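KLLA0F12672p (Kluyveromyces lactis, PDB 4M3O) probably dephosphorylates the C-terminal domain of RNA polymerase II as an Rtr1/RPAP2-family phosphatase, of which this chain is the zinc-binding N-terminal domain. Local coordinates at residues 3-8 / 45-50. Sequence-based numbering, arbitrary orientation.
Sequences ATIEEI and DARTMK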
loop_
_atom_site.group_PDB
_atom_site.type_symbol
_atom_site.label_atom_id
_atom_site.label_comp_id
_atom_site.label_asym_id
_atom_site.label_seq_id
_atom_site.Cartn_x
_atom_site.Cartn_y
_atom_site.Cartn_z
ATOM N N ALA A 3 -4.580 4.367 -9.321
ATOM C CA ALA A 3 -5.238 3.114 -8.968
ATOM C C ALA A 3 -6.456 3.345 -8.066
ATOM O O ALA A 3 -6.415 4.168 -7.109
ATOM C CB ALA A 3 -4.248 2.190 -8.260
ATOM N N THR A 4 -7.488 2.550 -8.329
ATOM C CA THR A 4 -8.776 2.611 -7.611
ATOM C C THR A 4 -9.191 1.222 -7.175
ATOM O O THR A 4 -8.644 0.260 -7.658
ATOM C CB THR A 4 -9.901 3.134 -8.528
ATOM O OG1 THR A 4 -9.417 4.269 -9.270
ATOM C CG2 THR A 4 -11.131 3.573 -7.737
ATOM N N ILE A 5 -10.158 1.141 -6.260
ATOM C CA ILE A 5 -10.729 -0.128 -5.790
ATOM C C ILE A 5 -11.128 -1.057 -6.943
ATOM O O ILE A 5 -10.804 -2.297 -6.983
ATOM C CB ILE A 5 -11.976 0.167 -4.936
ATOM C CG1 ILE A 5 -11.563 0.868 -3.658
ATOM C CG2 ILE A 5 -12.732 -1.124 -4.652
ATOM C CD1 ILE A 5 -12.659 1.103 -2.655
ATOM N N GLU A 6 -11.815 -0.431 -7.905
ATOM C CA GLU A 6 -12.353 -1.121 -9.093
ATOM C C GLU A 6 -11.253 -1.810 -9.882
ATOM O O GLU A 6 -11.347 -2.968 -10.284
ATOM C CB GLU A 6 -13.098 -0.094 -9.990
ATOM C CG GLU A 6 -14.504 0.352 -9.474
ATOM C CD GLU A 6 -14.542 0.982 -8.069
ATOM O OE1 GLU A 6 -13.740 1.924 -7.756
ATOM O OE2 GLU A 6 -15.400 0.534 -7.259
ATOM N N GLU A 7 -10.218 -1.054 -10.138
ATOM C CA GLU A 7 -9.007 -1.564 -10.790
ATOM C C GLU A 7 -8.319 -2.727 -10.051
ATOM O O GLU A 7 -7.943 -3.740 -10.644
ATOM C CB GLU A 7 -8.033 -0.400 -10.864
ATOM C CG GLU A 7 -7.417 -0.178 -12.210
ATOM C CD GLU A 7 -5.948 -0.385 -12.184
ATOM O OE1 GLU A 7 -5.518 -1.535 -11.965
ATOM O OE2 GLU A 7 -5.229 0.604 -12.362
ATOM N N ILE A 8 -8.121 -2.561 -8.749
ATOM C CA ILE A 8 -7.534 -3.640 -7.922
ATOM C C ILE A 8 -8.343 -4.928 -8.069
ATOM O O ILE A 8 -7.778 -5.996 -8.291
ATOM C CB ILE A 8 -7.421 -3.211 -6.461
ATOM C CG1 ILE A 8 -6.348 -2.099 -6.360
ATOM C CG2 ILE A 8 -7.036 -4.399 -5.548
ATOM C CD1 ILE A 8 -6.522 -1.243 -5.144
ATOM N N ASP A 45 -7.273 7.951 -4.292
ATOM C CA ASP A 45 -8.049 8.659 -3.323
ATOM C C ASP A 45 -8.083 7.934 -1.991
ATOM O O ASP A 45 -7.603 6.796 -1.840
ATOM C CB ASP A 45 -9.529 8.772 -3.852
ATOM C CG ASP A 45 -10.130 7.384 -4.248
ATOM O OD1 ASP A 45 -11.139 7.305 -5.020
ATOM O OD2 ASP A 45 -9.550 6.345 -3.834
ATOM N N ALA A 46 -8.684 8.604 -1.017
ATOM C CA ALA A 46 -8.825 8.088 0.331
ATOM C C ALA A 46 -9.509 6.732 0.398
ATOM O O ALA A 46 -9.108 5.851 1.209
ATOM C CB ALA A 46 -9.565 9.103 1.196
ATOM N N ARG A 47 -10.532 6.547 -0.423
ATOM C CA ARG A 47 -11.363 5.359 -0.254
ATOM C C ARG A 47 -10.561 4.133 -0.693
ATOM O O ARG A 47 -10.698 3.034 -0.122
ATOM C CB ARG A 47 -12.732 5.493 -0.985
ATOM C CG ARG A 47 -12.698 5.401 -2.499
ATOM C CD ARG A 47 -14.086 5.592 -3.131
ATOM N NE ARG A 47 -14.806 4.341 -3.379
ATOM C CZ ARG A 47 -14.619 3.531 -4.427
ATOM N NH1 ARG A 47 -13.692 3.776 -5.375
ATOM N NH2 ARG A 47 -15.346 2.429 -4.523
ATOM N N THR A 48 -9.716 4.319 -1.703
ATOM C CA THR A 48 -8.895 3.258 -2.193
ATOM C C THR A 48 -7.766 2.895 -1.155
ATOM O O THR A 48 -7.482 1.745 -0.848
ATOM C CB THR A 48 -8.337 3.615 -3.589
ATOM O OG1 THR A 48 -9.406 3.944 -4.502
ATOM C CG2 THR A 48 -7.540 2.410 -4.145
ATOM N N MET A 49 -7.199 3.930 -0.582
ATOM C CA MET A 49 -6.170 3.847 0.439
ATOM C C MET A 49 -6.707 3.085 1.647
ATOM O O MET A 49 -6.046 2.153 2.189
ATOM C CB MET A 49 -5.778 5.286 0.716
ATOM C CG MET A 49 -4.457 5.546 1.299
ATOM S SD MET A 49 -3.030 4.816 0.475
ATOM C CE MET A 49 -2.046 5.129 1.925
ATOM N N LYS A 50 -7.959 3.345 2.013
ATOM C CA LYS A 50 -8.579 2.609 3.135
ATOM C C LYS A 50 -8.894 1.157 2.756
ATOM O O LYS A 50 -8.766 0.264 3.589
ATOM C CB LYS A 50 -9.847 3.237 3.606
ATOM C CG LYS A 50 -9.714 4.650 4.161
ATOM C CD LYS A 50 -11.094 5.370 4.085
ATOM C CE LYS A 50 -10.999 6.820 4.550
ATOM N NZ LYS A 50 -11.105 6.939 6.033
#
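The guanidinium of Arg47 carries Ile5 on one face: CD1 of Ile5 sits over its centre, 3.5 Å above the plane. At the edge, Thr4 CG2 and the carboxylate of Glu6 lie near that plane. Glu6 and Arg47 form a salt bridge edge to edge, their flat groups only 15° from coplanar although the side chains cross at about a right angle. Arg47 NH1 gives a nearly straight bond (3.0 Å) to the syn lone pair of Glu6 OE1, while the second arm, Arg47 NH2 to Glu6 OE2, is weak at 3.3 Å. The arginine chain bends at chi3 (-94°), which turns its head across the gap to the carboxylate. The pair bridges the first turns of helices 5-13 and 46-52, each of which follows a strand of the small parallel sheet formed by 2-3 and 42-43. On the inner side of this pair, Asp45 is the N-cap of helix 46-52: its OD2 takes the Thr48 N-H at 2.9 Å. Thr48 OG1 accepts a weak, bent bond from Ile5 N (3.4 Å), at the start of the other helix. With an alanine in place of Ile5 the methyl over the guanidinium is gone, and Arg47 is likely to be freer to swing away from Glu6. Deeper in, Thr48 CG2 lies 3.6 Å from Ala3 O. The same methyl, Thr48 CG2, packs against Ile8 CD1 at 3.9 Å; Ile8 also touches Leu37 of helix 24-40.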